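Local coordinates for protein insecticidal Delta-Endotoxin Cry8Ea1 (PDB 3EB7) that is toxic to the soil-dwelling larvae of the beetle Holotrichia parallela, probably by inserting its helical domain into gut membranes to form pores, as in other three-domain Cry toxins, at residues A236-R240 with W432-D438; I17-G22 with L221-Y225; F339-K343 with Y412-L416; G273-F277 with P460-E466. All blocks are in the same frame, centred on the assembly; numbering follows the deposited sequence.

Contact 1: A236-R240 with W432-D438; sequences AQLTR and WTHRSAD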
loop_
_atom_site.group_PDB
_atom_site.type_symbol
_atom_site.label_atom_id
_atom_site.label_comp_id
_atom_site.label_asym_id
_atom_site.label_seq_id
_atom_site.Cartn_x
_atom_site.Cartn_y
_atom_site.Cartn_z
ATOM N N ALA A 236 -1.969 2.803 -11.376
ATOM C CA ALA A 236 -1.435 3.231 -10.063
ATOM C C ALA A 236 -0.482 2.198 -9.400
ATOM O O ALA A 236 -0.634 1.011 -9.575
ATOM C CB ALA A 236 -2.576 3.625 -9.081
ATOM N N GLN A 237 0.485 2.690 -8.627
ATOM C CA GLN A 237 1.453 1.841 -7.933
ATOM C C GLN A 237 1.499 2.214 -6.465
ATOM O O GLN A 237 1.633 3.389 -6.128
ATOM C CB GLN A 237 2.862 2.069 -8.513
ATOM C CG GLN A 237 2.906 2.077 -10.018
ATOM C CD GLN A 237 4.284 1.855 -10.559
ATOM O OE1 GLN A 237 4.888 0.808 -10.331
ATOM N NE2 GLN A 237 4.801 2.837 -11.270
ATOM N N LEU A 238 1.459 1.214 -5.588
ATOM C CA LEU A 238 1.679 1.438 -4.141
ATOM C C LEU A 238 3.087 1.014 -3.824
ATOM O O LEU A 238 3.388 -0.170 -3.903
ATOM C CB LEU A 238 0.682 0.632 -3.296
ATOM C CG LEU A 238 -0.803 0.847 -3.580
ATOM C CD1 LEU A 238 -1.667 -0.060 -2.707
ATOM C CD2 LEU A 238 -1.170 2.280 -3.325
ATOM N N THR A 239 3.941 1.973 -3.436
ATOM C CA THR A 239 5.370 1.705 -3.274
ATOM C C THR A 239 5.830 1.506 -1.856
ATOM O O THR A 239 6.961 1.087 -1.638
ATOM C CB THR A 239 6.280 2.779 -3.936
ATOM O OG1 THR A 239 6.059 4.062 -3.319
ATOM C CG2 THR A 239 6.105 2.805 -5.501
ATOM N N ARG A 240 4.966 1.814 -0.888
ATOM C CA ARG A 240 5.282 1.575 0.536
ATOM C C ARG A 240 5.651 0.122 0.811
ATOM O O ARG A 240 5.099 -0.806 0.195
ATOM C CB ARG A 240 4.107 1.985 1.431
ATOM C CG ARG A 240 3.017 0.902 1.645
ATOM C CD ARG A 240 2.132 0.614 0.433
ATOM N NE ARG A 240 1.166 -0.482 0.660
ATOM C CZ ARG A 240 1.465 -1.787 0.613
ATOM N NH1 ARG A 240 2.722 -2.191 0.364
ATOM N NH2 ARG A 240 0.508 -2.703 0.823
ATOM N N TRP A 432 7.922 -6.283 2.726
ATOM C CA TRP A 432 7.258 -6.663 1.493
ATOM C C TRP A 432 6.793 -5.455 0.718
ATOM O O TRP A 432 6.371 -4.481 1.328
ATOM C CB TRP A 432 6.025 -7.526 1.823
ATOM C CG TRP A 432 6.322 -8.702 2.682
ATOM C CD1 TRP A 432 6.604 -8.705 4.032
ATOM C CD2 TRP A 432 6.325 -10.059 2.271
ATOM N NE1 TRP A 432 6.801 -9.994 4.457
ATOM C CE2 TRP A 432 6.633 -10.835 3.388
ATOM C CE3 TRP A 432 6.101 -10.695 1.051
ATOM C CZ2 TRP A 432 6.729 -12.230 3.321
ATOM C CZ3 TRP A 432 6.187 -12.071 0.987
ATOM C CH2 TRP A 432 6.503 -12.821 2.109
ATOM N N THR A 433 6.784 -5.571 -0.614
ATOM C CA THR A 433 6.248 -4.537 -1.489
ATOM C C THR A 433 5.014 -5.053 -2.186
ATOM O O THR A 433 4.874 -6.255 -2.378
ATOM C CB THR A 433 7.280 -4.006 -2.525
ATOM O OG1 THR A 433 7.829 -5.092 -3.270
ATOM C CG2 THR A 433 8.432 -3.232 -1.817
ATOM N N HIS A 434 4.113 -4.129 -2.537
ATOM C CA HIS A 434 2.843 -4.428 -3.221
ATOM C C HIS A 434 3.009 -4.834 -4.701
ATOM O O HIS A 434 3.874 -4.290 -5.455
ATOM C CB HIS A 434 1.867 -3.230 -3.072
ATOM C CG HIS A 434 0.432 -3.573 -3.346
ATOM N ND1 HIS A 434 -0.112 -3.558 -4.612
ATOM C CD2 HIS A 434 -0.573 -3.946 -2.514
ATOM C CE1 HIS A 434 -1.377 -3.931 -4.554
ATOM N NE2 HIS A 434 -1.684 -4.167 -3.292
ATOM N N ARG A 435 2.175 -5.794 -5.115
ATOM C CA ARG A 435 2.124 -6.264 -6.497
ATOM C C ARG A 435 1.975 -5.122 -7.516
ATOM O O ARG A 435 2.561 -5.192 -8.580
ATOM C CB ARG A 435 0.973 -7.277 -6.659
ATOM C CG ARG A 435 0.778 -7.869 -8.069
ATOM C CD ARG A 435 1.822 -8.936 -8.424
ATOM N NE ARG A 435 1.499 -9.688 -9.654
ATOM C CZ ARG A 435 0.640 -10.718 -9.742
ATOM N NH1 ARG A 435 -0.047 -11.140 -8.694
ATOM N NH2 ARG A 435 0.437 -11.315 -10.918
ATOM N N SER A 436 1.217 -4.067 -7.209
ATOM C CA SER A 436 1.002 -2.961 -8.197
ATOM C C SER A 436 2.275 -2.209 -8.602
ATOM O O SER A 436 2.294 -1.510 -9.585
ATOM C CB SER A 436 -0.025 -1.933 -7.678
ATOM O OG SER A 436 0.359 -1.429 -6.410
ATOM N N ALA A 437 3.327 -2.351 -7.808
ATOM C CA ALA A 437 4.568 -1.658 -8.026
ATOM C C ALA A 437 5.491 -2.515 -8.913
ATOM O O ALA A 437 6.112 -3.461 -8.466
ATOM C CB ALA A 437 5.197 -1.353 -6.681
ATOM N N ASP A 438 5.575 -2.163 -10.183
ATOM C CA ASP A 438 6.206 -3.031 -11.152
ATOM C C ASP A 438 7.730 -2.974 -11.071
ATOM O O ASP A 438 8.293 -2.112 -10.418
ATOM C CB ASP A 438 5.647 -2.777 -12.585
ATOM C CG ASP A 438 6.125 -1.453 -13.217
ATOM O OD1 ASP A 438 6.957 -0.701 -12.649
ATOM O OD2 ASP A 438 5.652 -1.163 -14.333
HETATM O O HOH W 1 4.975 -1.557 -2.398
#
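Ser436 and Leu238 meet within the middle domain of the three-domain Cry fold: 236-240 leads toward strand 241-243, and 432-438 ends strand 427-434 in a type I turn from His434 to Ala437. Ser436 OG stands between its backbone N and carbonyl carbon (chi1 55°), a rotamer that brings it to Leu238 N at 3.0 Å with a nearly straight N-H. The same hydroxyl lies 2.8 Å from His434 ND1, in hydrogen-bonding contact, and Ser436 N also donates to that ND1, from somewhat outside the ring plane. Serine suits the place because one short hydroxyl can accept from the Leu238 amide and still pair with the imidazole.

His434 swings its ring away from its own backbone N (chi1 -162°), and Leu238 CD1 sits over the middle of one ring face, 4.0 Å from the centroid. Arg240 reaches the imidazole edge with NH2, its guanidinium almost perpendicular to the ring, while His434 CB lies over a guanidinium face. That NH2 is engaged by Asp217 of helix 198-220 and by His414; NH1 is buried without a partner. Farther along, Asp438 N donates to Gln237 OE1 at 3.1 Å, almost head-on to the carbonyl. Lys455 binds this oxygen as well as Asp438 OD1, and Gln237 NE2 goes to Gln450 O.

One water donates hydrogen bonds to Leu238 O and Arg240 O and accepts one from His434 N. With ND1 gripped by two groups, imidazole rotation is probably fixed, and nearby Arg240, though paired with Asp217, might disfavour a protonated histidine.

Contact 2: I17-G22 with L221-Y225; sequences ILGKLG and LFPMY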
loop_
_atom_site.group_PDB
_atom_site.type_symbol
_atom_site.label_atom_id
_atom_site.label_comp_id
_atom_site.label_asym_id
_atom_site.label_seq_id
_atom_site.Cartn_x
_atom_site.Cartn_y
_atom_site.Cartn_z
ATOM N N ILE A 17 -10.383 -2.909 -7.477
ATOM C CA ILE A 17 -10.438 -1.511 -7.905
ATOM C C ILE A 17 -9.195 -1.094 -8.739
ATOM O O ILE A 17 -9.326 -0.391 -9.741
ATOM C CB ILE A 17 -10.672 -0.576 -6.704
ATOM C CG1 ILE A 17 -12.095 -0.793 -6.169
ATOM C CG2 ILE A 17 -10.444 0.863 -7.088
ATOM C CD1 ILE A 17 -12.206 -0.566 -4.654
ATOM N N LEU A 18 -8.017 -1.557 -8.343
ATOM C CA LEU A 18 -6.807 -1.222 -9.060
ATOM C C LEU A 18 -6.916 -1.692 -10.516
ATOM O O LEU A 18 -6.387 -1.043 -11.417
ATOM C CB LEU A 18 -5.599 -1.859 -8.345
ATOM C CG LEU A 18 -4.327 -1.102 -7.920
ATOM C CD1 LEU A 18 -4.459 0.387 -7.795
ATOM C CD2 LEU A 18 -3.772 -1.699 -6.628
ATOM N N GLY A 19 -7.629 -2.797 -10.752
ATOM C CA GLY A 19 -7.829 -3.353 -12.101
ATOM C C GLY A 19 -8.818 -2.580 -12.962
ATOM O O GLY A 19 -8.809 -2.708 -14.205
ATOM N N LYS A 20 -9.676 -1.776 -12.322
ATOM C CA LYS A 20 -10.655 -0.943 -13.029
ATOM C C LYS A 20 -10.383 0.577 -12.965
ATOM O O LYS A 20 -11.227 1.394 -13.353
ATOM C CB LYS A 20 -12.066 -1.203 -12.467
ATOM C CG LYS A 20 -12.630 -2.644 -12.593
ATOM C CD LYS A 20 -12.598 -3.190 -14.002
ATOM C CE LYS A 20 -13.102 -4.657 -14.073
ATOM N NZ LYS A 20 -14.549 -4.756 -13.749
ATOM N N LEU A 21 -9.228 0.975 -12.450
ATOM C CA LEU A 21 -8.950 2.391 -12.207
ATOM C C LEU A 21 -9.084 3.218 -13.497
ATOM O O LEU A 21 -8.512 2.872 -14.517
ATOM C CB LEU A 21 -7.573 2.552 -11.547
ATOM C CG LEU A 21 -7.399 3.513 -10.375
ATOM C CD1 LEU A 21 -8.475 3.346 -9.309
ATOM C CD2 LEU A 21 -6.026 3.303 -9.768
ATOM N N GLY A 22 -9.908 4.272 -13.444
ATOM C CA GLY A 22 -10.111 5.195 -14.574
ATOM C C GLY A 22 -10.986 4.707 -15.727
ATOM O O GLY A 22 -11.188 5.430 -16.711
ATOM N N LEU A 221 -6.154 5.489 -3.444
ATOM C CA LEU A 221 -6.759 5.407 -4.774
ATOM C C LEU A 221 -7.878 6.447 -4.993
ATOM O O LEU A 221 -8.315 6.667 -6.140
ATOM C CB LEU A 221 -7.258 3.979 -5.044
ATOM C CG LEU A 221 -6.243 2.833 -4.836
ATOM C CD1 LEU A 221 -6.922 1.505 -5.003
ATOM C CD2 LEU A 221 -5.118 2.939 -5.868
ATOM N N PHE A 222 -8.326 7.086 -3.895
ATOM C CA PHE A 222 -9.454 8.045 -3.940
ATOM C C PHE A 222 -9.352 9.119 -5.038
ATOM O O PHE A 222 -10.365 9.445 -5.661
ATOM C CB PHE A 222 -9.689 8.723 -2.576
ATOM C CG PHE A 222 -10.286 7.812 -1.517
ATOM C CD1 PHE A 222 -10.385 8.252 -0.193
ATOM C CD2 PHE A 222 -10.763 6.519 -1.841
ATOM C CE1 PHE A 222 -10.923 7.458 0.787
ATOM C CE2 PHE A 222 -11.326 5.714 -0.851
ATOM C CZ PHE A 222 -11.387 6.177 0.465
ATOM N N PRO A 223 -8.143 9.705 -5.251
ATOM C CA PRO A 223 -8.034 10.750 -6.303
ATOM C C PRO A 223 -8.323 10.263 -7.710
ATOM O O PRO A 223 -8.723 11.056 -8.582
ATOM C CB PRO A 223 -6.558 11.200 -6.206
ATOM C CG PRO A 223 -6.129 10.790 -4.797
ATOM C CD PRO A 223 -6.863 9.517 -4.531
ATOM N N MET A 224 -8.107 8.979 -7.962
ATOM C CA MET A 224 -8.320 8.450 -9.305
ATOM C C MET A 224 -9.800 8.160 -9.576
ATOM O O MET A 224 -10.153 7.686 -10.675
ATOM C CB MET A 224 -7.441 7.240 -9.592
ATOM C CG MET A 224 -5.962 7.553 -9.883
ATOM S SD MET A 224 -5.089 8.179 -8.414
ATOM C CE MET A 224 -4.576 6.653 -7.613
ATOM N N TYR A 225 -10.668 8.456 -8.600
ATOM C CA TYR A 225 -12.123 8.395 -8.852
ATOM C C TYR A 225 -12.650 9.684 -9.456
ATOM O O TYR A 225 -13.832 9.772 -9.787
ATOM C CB TYR A 225 -12.914 8.095 -7.594
ATOM C CG TYR A 225 -12.556 6.816 -6.902
ATOM C CD1 TYR A 225 -12.906 6.625 -5.552
ATOM C CD2 TYR A 225 -11.843 5.787 -7.585
ATOM C CE1 TYR A 225 -12.586 5.464 -4.892
ATOM C CE2 TYR A 225 -11.496 4.608 -6.929
ATOM C CZ TYR A 225 -11.881 4.459 -5.575
ATOM O OH TYR A 225 -11.565 3.316 -4.925
HETATM O O HOH W 2 -11.619 5.056 -11.138
#
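Leu21 and Leu221 pack together in the helical N-terminal domain of the Cry fold, where the C-terminal part of helix 2-20 and the loop after it meet the 3-10 turn that follows helix 198-220. The tight part is wholly apolar. Leu221 points at the first helix and divides its two methyls: CD2 touches Leu21 CD2 at 4.0 Å and lies beside Leu18 CD1, while CD1 lies against Ile17 CG2 at 4.1 Å. Leu21 brings its branch point over Met224 CB, 3.8 Å from CG. Branched and flexible aliphatic chains suit this seam because their methyls can pack at varied angles.

Tyr225 starts away from the helix, yet its ring returns so that Ile17 CG2 lies at the edge, in the ring plane and 3.5 Å from OH. The hydroxyl is hydrogen-bonded to Asn141 ND2 of helix 133-153, which gives the phenol a polar anchor beside the aliphatic groups.

Beyond Leu21 the packing gives way to a looser side where a single water stands between the backbones. Gly22 N and Met224 O are 4.4 Å apart, too far for a direct bond, and the water joins them, accepting from the amide and donating to the carbonyl at 3.0 Å each. Gly22 has positive phi (76°), a conformation that glycine adopts easily. Back on the packed side, Leu21 CD1 comes obliquely to the Tyr225 ring, 4.0 Å from CE2.

Contact 3: F339-K343 with Y412-L416; sequences FDVYK and YSHRL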
loop_
_atom_site.group_PDB
_atom_site.type_symbol
_atom_site.label_atom_id
_atom_site.label_comp_id
_atom_site.label_asym_id
_atom_site.label_seq_id
_atom_site.Cartn_x
_atom_site.Cartn_y
_atom_site.Cartn_z
ATOM N N PHE A 339 13.056 -12.544 -9.109
ATOM C CA PHE A 339 12.035 -13.366 -8.446
ATOM C C PHE A 339 11.144 -12.587 -7.472
ATOM O O PHE A 339 11.628 -11.915 -6.534
ATOM C CB PHE A 339 12.687 -14.514 -7.641
ATOM C CG PHE A 339 13.001 -15.759 -8.456
ATOM C CD1 PHE A 339 14.321 -16.110 -8.721
ATOM C CD2 PHE A 339 11.978 -16.588 -8.919
ATOM C CE1 PHE A 339 14.632 -17.240 -9.458
ATOM C CE2 PHE A 339 12.280 -17.770 -9.665
ATOM C CZ PHE A 339 13.620 -18.086 -9.928
ATOM N N ASP A 340 9.840 -12.734 -7.691
ATOM C CA ASP A 340 8.812 -12.408 -6.738
ATOM C C ASP A 340 8.630 -13.594 -5.795
ATOM O O ASP A 340 8.097 -14.645 -6.212
ATOM C CB ASP A 340 7.486 -12.155 -7.473
ATOM C CG ASP A 340 7.416 -10.755 -8.118
ATOM O OD1 ASP A 340 8.343 -9.936 -7.973
ATOM O OD2 ASP A 340 6.430 -10.474 -8.813
ATOM N N VAL A 341 9.098 -13.448 -4.552
ATOM C CA VAL A 341 8.752 -14.372 -3.494
ATOM C C VAL A 341 7.354 -14.018 -2.943
ATOM O O VAL A 341 7.191 -13.049 -2.235
ATOM C CB VAL A 341 9.794 -14.351 -2.393
ATOM C CG1 VAL A 341 9.404 -15.273 -1.271
ATOM C CG2 VAL A 341 11.146 -14.754 -2.961
ATOM N N TYR A 342 6.349 -14.811 -3.297
ATOM C CA TYR A 342 4.968 -14.511 -2.924
ATOM C C TYR A 342 4.503 -15.137 -1.604
ATOM O O TYR A 342 3.452 -14.782 -1.095
ATOM C CB TYR A 342 4.017 -14.841 -4.087
ATOM C CG TYR A 342 4.092 -16.263 -4.567
ATOM C CD1 TYR A 342 3.301 -17.267 -3.977
ATOM C CD2 TYR A 342 4.968 -16.620 -5.597
ATOM C CE1 TYR A 342 3.406 -18.621 -4.402
ATOM C CE2 TYR A 342 5.067 -17.954 -6.033
ATOM C CZ TYR A 342 4.279 -18.938 -5.444
ATOM O OH TYR A 342 4.402 -20.244 -5.879
ATOM N N LYS A 343 5.283 -16.055 -1.045
ATOM C CA LYS A 343 4.906 -16.697 0.212
ATOM C C LYS A 343 6.131 -17.208 0.908
ATOM O O LYS A 343 7.039 -17.732 0.277
ATOM C CB LYS A 343 3.936 -17.857 -0.021
ATOM C CG LYS A 343 3.625 -18.661 1.259
ATOM C CD LYS A 343 2.334 -19.433 1.131
ATOM C CE LYS A 343 2.527 -20.898 1.092
ATOM N NZ LYS A 343 2.061 -21.535 2.344
ATOM N N TYR A 412 -1.159 -13.282 -5.895
ATOM C CA TYR A 412 -0.445 -12.773 -4.744
ATOM C C TYR A 412 -0.468 -11.226 -4.701
ATOM O O TYR A 412 -0.424 -10.574 -5.739
ATOM C CB TYR A 412 0.994 -13.323 -4.692
ATOM C CG TYR A 412 1.877 -12.995 -5.866
ATOM C CD1 TYR A 412 2.734 -11.882 -5.826
ATOM C CD2 TYR A 412 1.890 -13.816 -7.029
ATOM C CE1 TYR A 412 3.577 -11.576 -6.891
ATOM C CE2 TYR A 412 2.730 -13.502 -8.122
ATOM C CZ TYR A 412 3.573 -12.387 -8.033
ATOM O OH TYR A 412 4.420 -12.063 -9.096
ATOM N N SER A 413 -0.567 -10.659 -3.499
ATOM C CA SER A 413 -0.686 -9.201 -3.373
ATOM C C SER A 413 0.653 -8.509 -3.100
ATOM O O SER A 413 0.783 -7.323 -3.396
ATOM C CB SER A 413 -1.722 -8.824 -2.318
ATOM O OG SER A 413 -1.419 -9.410 -1.062
ATOM N N HIS A 414 1.635 -9.253 -2.576
ATOM C CA HIS A 414 2.930 -8.725 -2.151
ATOM C C HIS A 414 4.040 -9.675 -2.491
ATOM O O HIS A 414 3.800 -10.856 -2.768
ATOM C CB HIS A 414 2.956 -8.443 -0.628
ATOM C CG HIS A 414 2.023 -7.353 -0.213
ATOM N ND1 HIS A 414 0.648 -7.519 -0.193
ATOM C CD2 HIS A 414 2.255 -6.063 0.143
ATOM C CE1 HIS A 414 0.073 -6.388 0.188
ATOM N NE2 HIS A 414 1.030 -5.491 0.406
ATOM N N ARG A 415 5.264 -9.131 -2.499
ATOM C CA ARG A 415 6.481 -9.905 -2.761
ATOM C C ARG A 415 7.463 -9.571 -1.647
ATOM O O ARG A 415 7.385 -8.461 -1.094
ATOM C CB ARG A 415 7.073 -9.525 -4.118
ATOM C CG ARG A 415 7.589 -8.108 -4.147
ATOM C CD ARG A 415 8.343 -7.814 -5.385
ATOM N NE ARG A 415 7.455 -7.566 -6.514
ATOM C CZ ARG A 415 6.664 -6.506 -6.656
ATOM N NH1 ARG A 415 6.651 -5.533 -5.749
ATOM N NH2 ARG A 415 5.903 -6.408 -7.734
ATOM N N LEU A 416 8.373 -10.502 -1.324
ATOM C CA LEU A 416 9.405 -10.264 -0.306
ATOM C C LEU A 416 10.374 -9.199 -0.826
ATOM O O LEU A 416 10.866 -9.302 -1.964
ATOM C CB LEU A 416 10.178 -11.543 0.064
ATOM C CG LEU A 416 11.232 -11.411 1.190
ATOM C CD1 LEU A 416 10.521 -11.041 2.503
ATOM C CD2 LEU A 416 12.052 -12.713 1.348
HETATM O O HOH W 3 10.391 -10.959 -4.248
HETATM O O HOH W 4 5.976 -8.228 -10.130
#
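Asp340 and Arg415 form a buried salt bridge between two sheets of the second Cry domain, where strand 340-352 passes strand 414-422 at 111° between their short segments. Arg415 NE donates to Asp340 OD1 at 2.9 Å; the oxygen lies in the guanidinium plane, but the arginine arrives from well above the carboxylate plane. Arg439 provides OD1 with a second ionic partner. The other oxygen, OD2, receives the Tyr412 hydroxyl at 2.6 Å on its anti lone pair, with the ring nearly perpendicular to the carboxylate, and it also accepts from a water that in turn accepts a hydrogen bond from Arg415 NH2. Arg415 NH1 is spent on Thr433 OG1 and His434 O of the adjoining strand 427-434. Arginine suits the place because its separate N-H groups can serve both sheets.

Between the backbones, Leu416 N donates to Val341 O at 3.0 Å, in the carbonyl plane, and Arg415 CA adds a CH...O contact to the same oxygen. A second water accepts from Val341 N and donates to Phe339 O and Leu416 O, so it links the backbone of 339-341 to Leu416.

Apolar groups flank these bonds. Val341 and Leu416 lie side by side, their CB atoms 3.8 Å apart. Tyr342 CB covers one face of Tyr412, 3.3 Å from CG, although the two rings barely overlap. Tyr412 adopts chi1 60°, which carries its ring beneath Tyr342 CB and its hydroxyl to Asp340.

With two arginines, a phenol and a water around it, the Asp340 carboxylate is probably held as an anion despite its burial.

Contact 4: G273-F277 with P460-E466; sequences GKHLF and PKPSANE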
loop_
_atom_site.group_PDB
_atom_site.type_symbol
_atom_site.label_atom_id
_atom_site.label_comp_id
_atom_site.label_asym_id
_atom_site.label_seq_id
_atom_site.Cartn_x
_atom_site.Cartn_y
_atom_site.Cartn_z
ATOM N N GLY A 273 16.052 2.217 7.347
ATOM C CA GLY A 273 16.185 3.585 6.862
ATOM C C GLY A 273 15.424 3.837 5.551
ATOM O O GLY A 273 15.211 2.928 4.727
ATOM N N LYS A 274 14.990 5.077 5.367
ATOM C CA LYS A 274 14.381 5.504 4.116
ATOM C C LYS A 274 15.310 5.173 2.905
ATOM O O LYS A 274 16.525 5.217 3.026
ATOM C CB LYS A 274 13.985 6.996 4.224
ATOM C CG LYS A 274 12.789 7.269 5.181
ATOM C CD LYS A 274 11.437 6.817 4.565
ATOM C CE LYS A 274 10.206 7.321 5.331
ATOM N NZ LYS A 274 10.493 7.672 6.761
ATOM N N HIS A 275 14.731 4.733 1.789
ATOM C CA HIS A 275 15.527 4.205 0.660
ATOM C C HIS A 275 14.656 4.336 -0.570
ATOM O O HIS A 275 13.432 4.498 -0.466
ATOM C CB HIS A 275 15.870 2.697 0.864
ATOM C CG HIS A 275 14.662 1.844 1.190
ATOM N ND1 HIS A 275 13.972 1.129 0.232
ATOM C CD2 HIS A 275 13.996 1.647 2.357
ATOM C CE1 HIS A 275 12.935 0.524 0.797
ATOM N NE2 HIS A 275 12.932 0.808 2.089
ATOM N N LEU A 276 15.286 4.259 -1.731
ATOM C CA LEU A 276 14.581 4.232 -2.998
ATOM C C LEU A 276 13.929 2.874 -3.170
ATOM O O LEU A 276 14.432 1.863 -2.673
ATOM C CB LEU A 276 15.586 4.477 -4.151
ATOM C CG LEU A 276 16.008 5.945 -4.265
ATOM C CD1 LEU A 276 17.394 6.000 -4.870
ATOM C CD2 LEU A 276 14.947 6.756 -5.065
ATOM N N PHE A 277 12.812 2.833 -3.871
ATOM C CA PHE A 277 12.097 1.573 -4.062
ATOM C C PHE A 277 13.067 0.510 -4.595
ATOM O O PHE A 277 13.776 0.753 -5.550
ATOM C CB PHE A 277 10.933 1.795 -5.027
ATOM C CG PHE A 277 10.055 0.582 -5.197
ATOM C CD1 PHE A 277 9.048 0.292 -4.273
ATOM C CD2 PHE A 277 10.241 -0.280 -6.271
ATOM C CE1 PHE A 277 8.220 -0.828 -4.426
ATOM C CE2 PHE A 277 9.429 -1.402 -6.414
ATOM C CZ PHE A 277 8.409 -1.669 -5.470
ATOM N N PRO A 460 18.760 11.147 -4.586
ATOM C CA PRO A 460 18.347 11.374 -3.186
ATOM C C PRO A 460 17.318 10.336 -2.659
ATOM O O PRO A 460 16.400 9.903 -3.383
ATOM C CB PRO A 460 17.742 12.792 -3.197
ATOM C CG PRO A 460 17.982 13.335 -4.542
ATOM C CD PRO A 460 18.339 12.230 -5.489
ATOM N N LYS A 461 17.495 9.960 -1.404
ATOM C CA LYS A 461 16.588 9.081 -0.721
ATOM C C LYS A 461 15.489 9.927 -0.141
ATOM O O LYS A 461 15.664 11.150 -0.024
ATOM C CB LYS A 461 17.320 8.343 0.394
ATOM C CG LYS A 461 18.416 7.409 -0.085
ATOM C CD LYS A 461 19.132 6.900 1.145
ATOM C CE LYS A 461 20.284 5.969 0.824
ATOM N NZ LYS A 461 20.981 5.544 2.105
ATOM N N PRO A 462 14.326 9.303 0.195
ATOM C CA PRO A 462 13.274 10.038 0.911
ATOM C C PRO A 462 13.765 10.557 2.263
ATOM O O PRO A 462 14.648 9.977 2.858
ATOM C CB PRO A 462 12.175 8.989 1.100
ATOM C CG PRO A 462 12.458 7.985 0.008
ATOM C CD PRO A 462 13.924 7.918 -0.104
ATOM N N SER A 463 13.208 11.660 2.729
ATOM C CA SER A 463 13.592 12.201 4.031
ATOM C C SER A 463 12.742 11.578 5.115
ATOM O O SER A 463 11.704 10.970 4.824
ATOM C CB SER A 463 13.464 13.725 4.021
ATOM O OG SER A 463 14.302 14.252 2.978
ATOM N N ALA A 464 13.187 11.692 6.360
ATOM C CA ALA A 464 12.483 11.052 7.448
ATOM C C ALA A 464 11.232 11.879 7.804
ATOM O O ALA A 464 11.285 12.794 8.625
ATOM C CB ALA A 464 13.405 10.855 8.650
ATOM N N ASN A 465 10.133 11.570 7.120
ATOM C CA ASN A 465 8.814 12.141 7.347
ATOM C C ASN A 465 7.803 11.067 6.878
ATOM O O ASN A 465 8.198 10.116 6.193
ATOM C CB ASN A 465 8.660 13.464 6.559
ATOM C CG ASN A 465 8.686 13.265 5.037
ATOM O OD1 ASN A 465 7.900 12.493 4.479
ATOM N ND2 ASN A 465 9.593 13.965 4.361
ATOM N N GLU A 466 6.524 11.205 7.231
ATOM C CA GLU A 466 5.481 10.264 6.782
ATOM C C GLU A 466 4.431 10.931 5.887
ATOM O O GLU A 466 3.234 10.634 5.976
ATOM C CB GLU A 466 4.803 9.582 7.979
ATOM C CG GLU A 466 5.771 8.882 8.965
ATOM C CD GLU A 466 6.508 7.727 8.319
ATOM O OE1 GLU A 466 6.015 7.209 7.285
ATOM O OE2 GLU A 466 7.576 7.321 8.832
#
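Two extended loops meet at the surface between the second and third domains of the Cry-toxin fold: 273-277 leads into strand 278-292, whereas the loop 460-466 comes before strand 476-478. Lys274 contributes most. Its CB rests 3.3 Å from Pro462 O, and its chain then crosses the proline obliquely, CD coming within 4.2 Å of Pro462 CB. The bend at chi2 (-74°) turns the chain along 463-465, past Ser463 O, and delivers the ammonium to Asn465 and Glu466. A long aliphatic chain with a charged end suits this path, apolar beside the proline and polar at its far end.

Pro462, rigid and with no N-H of its own, fits against backbone: its CD lies 3.5 Å from His275 O. Lys461 stretches out fully, laying CD near Lys274 O, and Leu276 CD2 approaches Pro460 O. His275 starts away from 460-466, and its ring gives ND1 to Leu276 O from above the carbonyl plane and pairs NE2 with Glu241.

Ala464 centres an inverse gamma turn just before the charged end. There Lys274 NZ makes a weak hydrogen bond to Asn465 O at 3.4 Å and a salt bridge to Glu466 OE2 at 3.6 Å.

How the contacts relate
Contact 1 is central, about 6 Å from the chain centre, and touches the other three. Toward contact 2, whose centre is about 14 Å away, Ala236 CB packs on Leu21 CD2 at 3.5 Å, tying the helical domain to the loop 236-240 of the next domain. Contact 3, nested along the chain within the loop closed by contact 1, shares its sheet: Arg435 N lies 2.7 Å from Ser413 O, a probable hydrogen bond. Toward contact 4, Phe277 packs its CZ against Ala437 CB at 3.4 Å. Contacts 2 and 4, with centres about 26 Å apart, do not touch. Together the four contacts join parts of all three domains.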